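Local atomic coordinates of periplasmic molybdate-binding protein (Azotobacter vinelandii, PDB entry 1ATG), a protein that binds molybdate or tungstate in a pocket between its two domains, probably as the periplasmic receptor of an ABC transporter. Residues 54-57 with 58-61; 131-134 with 135-139. One frame throughout, in Å; residues are numbered along the deposited sequence.

Contact 1: residues 54-57 with 58-61; sequences SADE and KSPE
With CG between the backbone N and the carbonyl carbon (chi1 66°), the Asp56 carboxylate reaches Ser59 N at the start of helix 58-65, while Ser54, with OG anti to N (chi1 -172°), presents its hydroxyl to the same oxygen, Asp56 OD1. Asp56 OD1 accepts from Ser59 N at 3.0 Å, an N-cap bond, and from Ser54 OG at 2.8 Å; the two donors come from opposite faces of the carboxylate plane. The other oxygen, Asp56 OD2, accepts a hydrogen bond from a water at 2.7 Å, and that water is also hydrogen-bonded to Ser59 OG. The backbone bond from Glu61 N to Glu57 O, 2.9 Å with an N-H...O angle of 163°, belongs to the first turn of the helix. Ser54 CB packs tightly on Pro60 CG at 3.5 Å, and Pro60 rests on Gln193 and Val195 of strand 191-196. With an alanine at Asp56, Ser59 N is likely to lose its capping acceptor, and Ser54 OG to keep just a weak bond to Ser36 OG among the partners described. Neighbouring Ala55 touches the bound tungstate, and its N bonds Ser36 OG. Gripped at OD1 from both faces, the carboxylate probably interacts favourably with the helix dipole, right beside the anion pocket.

Contact 2: residues 131-134 with 135-139; sequences LDKL and TAQER
The carboxyl-terminal end of helix 131-136 closes on itself here and hands the chain to strand 140-143, with Lys133, Gln137 and Arg139 clustered around one amide oxygen. Gln137 OE1 accepts from Arg139 NH1 at 2.9 Å, lying close to the guanidinium plane. In the conformer given for Lys133, one of two, Lys133 NZ also donates to Gln137 OE1 at 2.9 Å, steeply (C=O...N 109°) and from the opposite face of the amide plane. In that conformer a water accepts from both Lys133 NZ and Gln137 NE2, closing a ring of bonds, and Lys133 NZ comes within 3.3 Å of Arg139 NH1, like charges that the shared oxygen probably eases. The backbone forms a Schellman motif: Glu138 has positive phi (59°), Glu138 N bonds Thr135 O at 3.0 Å, and Arg139 N reaches Leu134 O at 3.0 Å. Leu134 CD2 lies over one face of the Arg139 guanidinium, 3.6 Å from NH1, brought there by a chain with CG anti to the carbonyl carbon (chi1 -67°). Back along the helix, Leu131 O accepts from both Thr135 OG1 and Thr135 N, from opposite sides of its plane, the hydroxyl at 2.7 Å. Leu131 and Leu134 pack on Leu125 of helix 116-127 and on Ile140, while Arg139 NH2 bonds Trp104 O and Gly101 O and the guanidinium makes a cation-pi contact with Trp104.

How the contacts relate
Contacts 1 and 2 treat opposite ends of two different helices: residues 54-61 enter helix 58-65, residues 131-139 leave helix 131-136. Their centres lie about 28 Å apart and their nearest atoms about 16 Å, so they do not touch. The centre of contact 1 is about 11 Å from the centre of the chain, beside the anion pocket, with three of seven touching residues buried; that of contact 2 is about 24 Å from it, away from the annotated sites, with five of nine exposed. An acidic acceptor gathers neutral donors at the first, whereas at the second a neutral amide gathers two cationic donors. Helix 116-127 links both surroundings, meeting Ala55 and Asp56 through Pro116 and the leucines of contact 2 through Leu125.

Contact 1: residues 54-57 with 58-61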
ATOM      1  N   SER A  54      -6.217   5.271  -1.242  1.00  5.79           N
ATOM      2  CA  SER A  54      -4.819   5.687  -1.365  1.00  6.45           C
ATOM      3  C   SER A  54      -3.931   4.943  -0.367  1.00  4.92           C
ATOM      4  O   SER A  54      -4.471   4.386   0.620  1.00  5.49           O
ATOM      5  CB  SER A  54      -4.717   7.187  -1.094  1.00  6.91           C
ATOM      6  OG  SER A  54      -3.403   7.632  -1.397  1.00  6.66           O
ATOM      7  N   ALA A  55      -2.613   5.012  -0.519  1.00  5.15           N
ATOM      8  CA  ALA A  55      -1.698   4.489   0.488  1.00  5.12           C
ATOM      9  C   ALA A  55      -1.266   5.602   1.442  1.00  4.58           C
ATOM     10  O   ALA A  55      -0.420   5.353   2.295  1.00  5.61           O
ATOM     11  CB  ALA A  55      -0.463   3.869  -0.159  1.00  6.45           C
ATOM     12  N   ASP A  56      -1.847   6.795   1.337  1.00  5.02           N
ATOM     13  CA  ASP A  56      -1.528   7.900   2.222  1.00  6.47           C
ATOM     14  C   ASP A  56      -2.799   8.705   2.512  1.00  5.51           C
ATOM     15  O   ASP A  56      -3.906   8.366   2.130  1.00  6.54           O
ATOM     16  CB  ASP A  56      -0.447   8.801   1.628  1.00  6.24           C
ATOM     17  CG  ASP A  56      -0.815   9.569   0.388  1.00  6.60           C
ATOM     18  OD1 ASP A  56      -1.979   9.620  -0.046  1.00  7.00           O
ATOM     19  OD2 ASP A  56       0.151  10.142  -0.220  1.00  8.79           O
ATOM     20  N   GLU A  57      -2.598   9.779   3.254  1.00  6.53           N
ATOM     21  CA  GLU A  57      -3.613  10.756   3.585  1.00  8.18           C
ATOM     22  C   GLU A  57      -3.515  11.939   2.621  1.00  7.78           C
ATOM     23  O   GLU A  57      -4.527  12.551   2.273  1.00  8.52           O
ATOM     24  CB  GLU A  57      -3.441  11.319   4.993  1.00  9.59           C
ATOM     25  CG  GLU A  57      -3.339  10.301   6.104  1.00 11.24           C
ATOM     26  CD  GLU A  57      -3.585  10.929   7.465  1.00 14.92           C
ATOM     27  OE1 GLU A  57      -4.779  11.083   7.808  1.00 17.92           O
ATOM     28  OE2 GLU A  57      -2.601  11.263   8.147  1.00 13.97           O
ATOM     29  N   LYS A  58      -2.309  12.266   2.173  1.00  8.41           N
ATOM     30  CA  LYS A  58      -2.080  13.428   1.321  1.00  8.83           C
ATOM     31  C   LYS A  58      -2.930  13.446   0.068  1.00  8.56           C
ATOM     32  O   LYS A  58      -3.558  14.500  -0.197  1.00  9.86           O
ATOM     33  CB  LYS A  58      -0.592  13.514   0.944  1.00 10.85           C
ATOM     34  CG  LYS A  58      -0.217  14.694   0.058  1.00 13.58           C
ATOM     35  CD  LYS A  58       1.228  14.596  -0.411  1.00 16.08           C
ATOM     36  CE  LYS A  58       1.371  13.637  -1.580  1.00 20.70           C
ATOM     37  NZ  LYS A  58       2.769  13.621  -2.104  1.00 24.66           N
ATOM     38  N   SER A  59      -2.977  12.378  -0.719  1.00  7.56           N
ATOM     39  CA  SER A  59      -3.745  12.415  -1.967  1.00  7.60           C
ATOM     40  C   SER A  59      -5.223  12.591  -1.698  1.00  8.22           C
ATOM     41  O   SER A  59      -5.818  13.528  -2.251  1.00 10.28           O
ATOM     42  CB  SER A  59      -3.399  11.291  -2.926  1.00  8.98           C
ATOM     43  OG  SER A  59      -2.157  11.607  -3.577  1.00 10.02           O
ATOM     44  N   PRO A  60      -5.856  11.803  -0.838  1.00  8.73           N
ATOM     45  CA  PRO A  60      -7.251  12.014  -0.481  1.00  9.04           C
ATOM     46  C   PRO A  60      -7.488  13.415   0.052  1.00  8.80           C
ATOM     47  O   PRO A  60      -8.511  14.041  -0.299  1.00 12.07           O
ATOM     48  CB  PRO A  60      -7.513  10.939   0.578  1.00  9.61           C
ATOM     49  CG  PRO A  60      -6.604   9.833   0.132  1.00  8.58           C
ATOM     50  CD  PRO A  60      -5.316  10.564  -0.220  1.00  8.45           C
ATOM     51  N   GLU A  61      -6.641  13.961   0.900  1.00  9.95           N
ATOM     52  CA  GLU A  61      -6.789  15.314   1.435  1.00 11.64           C
ATOM     53  C   GLU A  61      -6.742  16.356   0.327  1.00 11.69           C
ATOM     54  O   GLU A  61      -7.606  17.256   0.288  1.00 14.14           O
ATOM     55  CB  GLU A  61      -5.701  15.628   2.457  1.00 14.34           C
ATOM     56  CG  GLU A  61      -5.876  14.942   3.796  1.00 17.22           C
ATOM     57  CD  GLU A  61      -4.657  14.998   4.690  1.00 23.95           C
ATOM     58  OE1 GLU A  61      -3.567  15.391   4.232  1.00 23.55           O
ATOM     59  OE2 GLU A  61      -4.788  14.634   5.884  1.00 23.72           O
TER
HETATM   60  O   HOH W   1      -0.167  10.138  -2.917  1.00 14.37           O

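Contact 2: residues 131-134 with 135-139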
ATOM      1  N   LEU A 131      20.850   6.009   3.278  1.00  6.06           N
ATOM      2  CA  LEU A 131      20.322   6.414   1.991  1.00  6.23           C
ATOM      3  C   LEU A 131      21.408   6.934   1.067  1.00  6.31           C
ATOM      4  O   LEU A 131      21.468   6.558  -0.102  1.00  7.35           O
ATOM      5  CB  LEU A 131      19.198   7.440   2.136  1.00  7.37           C
ATOM      6  CG  LEU A 131      18.490   7.829   0.841  1.00  6.84           C
ATOM      7  CD1 LEU A 131      17.876   6.598   0.177  1.00  8.57           C
ATOM      8  CD2 LEU A 131      17.394   8.862   1.098  1.00  8.86           C
ATOM      9  N   ASP A 132      22.270   7.829   1.573  1.00  6.67           N
ATOM     10  CA  ASP A 132      23.316   8.366   0.691  1.00  6.97           C
ATOM     11  C   ASP A 132      24.259   7.278   0.183  1.00  7.82           C
ATOM     12  O   ASP A 132      24.570   7.311  -1.015  1.00  8.48           O
ATOM     13  CB  ASP A 132      24.092   9.457   1.424  1.00  9.30           C
ATOM     14  CG  ASP A 132      23.275  10.704   1.712  1.00 10.44           C
ATOM     15  OD1 ASP A 132      22.271  10.952   1.028  1.00 11.67           O
ATOM     16  OD2 ASP A 132      23.661  11.430   2.661  1.00 12.59           O
ATOM     17  N   LYS A 133      24.691   6.418   1.083  1.00  7.17           N
ATOM     18  CA  LYS A 133      25.627   5.365   0.661  1.00  8.84           C
ATOM     19  C   LYS A 133      25.008   4.439  -0.371  1.00  7.98           C
ATOM     20  O   LYS A 133      25.623   4.150  -1.411  1.00  8.91           O
ATOM     21  CB  LYS A 133      26.068   4.582   1.896  0.50 12.31           C
ATOM     22  CG  LYS A 133      26.814   3.282   1.646  0.50 18.25           C
ATOM     23  CD  LYS A 133      26.412   2.222   2.663  0.50 19.20           C
ATOM     24  CE  LYS A 133      27.403   1.077   2.727  0.50 22.16           C
ATOM     25  NZ  LYS A 133      27.003  -0.050   1.839  0.50 18.97           N
ATOM     26  N   LEU A 134      23.775   3.968  -0.127  1.00  7.69           N
ATOM     27  CA  LEU A 134      23.161   3.013  -1.056  1.00  7.08           C
ATOM     28  C   LEU A 134      22.799   3.666  -2.371  1.00  7.29           C
ATOM     29  O   LEU A 134      22.818   3.018  -3.436  1.00  9.12           O
ATOM     30  CB  LEU A 134      21.954   2.346  -0.398  1.00  7.35           C
ATOM     31  CG  LEU A 134      22.329   1.437   0.772  1.00  7.76           C
ATOM     32  CD1 LEU A 134      21.063   0.931   1.460  1.00  9.50           C
ATOM     33  CD2 LEU A 134      23.204   0.265   0.351  1.00 10.34           C
ATOM     34  N   THR A 135      22.502   4.954  -2.373  1.00  7.62           N
ATOM     35  CA  THR A 135      22.242   5.692  -3.598  1.00  8.16           C
ATOM     36  C   THR A 135      23.539   5.846  -4.390  1.00  8.40           C
ATOM     37  O   THR A 135      23.580   5.580  -5.597  1.00 10.07           O
ATOM     38  CB  THR A 135      21.653   7.072  -3.268  1.00  8.73           C
ATOM     39  OG1 THR A 135      20.389   6.899  -2.602  1.00  8.42           O
ATOM     40  CG2 THR A 135      21.422   7.900  -4.525  1.00 11.15           C
ATOM     41  N   ALA A 136      24.632   6.215  -3.719  1.00  9.44           N
ATOM     42  CA  ALA A 136      25.926   6.373  -4.385  1.00  9.48           C
ATOM     43  C   ALA A 136      26.410   5.062  -4.996  1.00 10.66           C
ATOM     44  O   ALA A 136      27.012   5.035  -6.085  1.00 10.70           O
ATOM     45  CB  ALA A 136      26.970   6.889  -3.407  1.00 10.73           C
ATOM     46  N   GLN A 137      26.161   3.958  -4.294  1.00  9.61           N
ATOM     47  CA  GLN A 137      26.531   2.632  -4.764  1.00  9.57           C
ATOM     48  C   GLN A 137      25.578   2.094  -5.816  1.00  9.42           C
ATOM     49  O   GLN A 137      25.786   0.963  -6.305  1.00  9.84           O
ATOM     50  CB  GLN A 137      26.576   1.673  -3.569  1.00 10.45           C
ATOM     51  CG  GLN A 137      27.725   2.013  -2.625  1.00 11.15           C
ATOM     52  CD  GLN A 137      27.735   1.160  -1.386  1.00 12.96           C
ATOM     53  OE1 GLN A 137      26.738   0.524  -1.008  1.00 11.87           O
ATOM     54  NE2 GLN A 137      28.876   1.121  -0.713  1.00 14.16           N
ATOM     55  N   GLU A 138      24.522   2.798  -6.164  1.00  8.50           N
ATOM     56  CA  GLU A 138      23.547   2.378  -7.155  1.00  9.52           C
ATOM     57  C   GLU A 138      22.890   1.056  -6.785  1.00  7.49           C
ATOM     58  O   GLU A 138      22.572   0.202  -7.631  1.00  9.39           O
ATOM     59  CB  GLU A 138      24.193   2.338  -8.553  1.00 11.67           C
ATOM     60  CG  GLU A 138      24.661   3.726  -8.988  1.00 16.63           C
ATOM     61  CD  GLU A 138      25.076   3.781 -10.444  1.00 23.62           C
ATOM     62  OE1 GLU A 138      25.755   2.842 -10.906  1.00 30.61           O
ATOM     63  OE2 GLU A 138      24.717   4.765 -11.125  1.00 32.56           O
ATOM     64  N   ARG A 139      22.670   0.857  -5.491  1.00  6.71           N
ATOM     65  CA  ARG A 139      22.034  -0.383  -5.040  1.00  6.67           C
ATOM     66  C   ARG A 139      20.538  -0.269  -4.916  1.00  5.79           C
ATOM     67  O   ARG A 139      19.881  -1.314  -4.812  1.00  6.85           O
ATOM     68  CB  ARG A 139      22.703  -0.843  -3.749  1.00  8.92           C
ATOM     69  CG  ARG A 139      24.110  -1.321  -4.149  1.00 10.96           C
ATOM     70  CD  ARG A 139      24.951  -1.571  -2.934  1.00 11.65           C
ATOM     71  NE  ARG A 139      24.553  -2.759  -2.191  1.00  9.34           N
ATOM     72  CZ  ARG A 139      25.014  -3.013  -0.974  1.00  9.61           C
ATOM     73  NH1 ARG A 139      25.840  -2.143  -0.385  1.00 10.40           N
ATOM     74  NH2 ARG A 139      24.675  -4.105  -0.329  1.00  9.16           N
TER
HETATM   75  O   HOH W   2      29.501  -0.754   1.010  1.00 43.84           O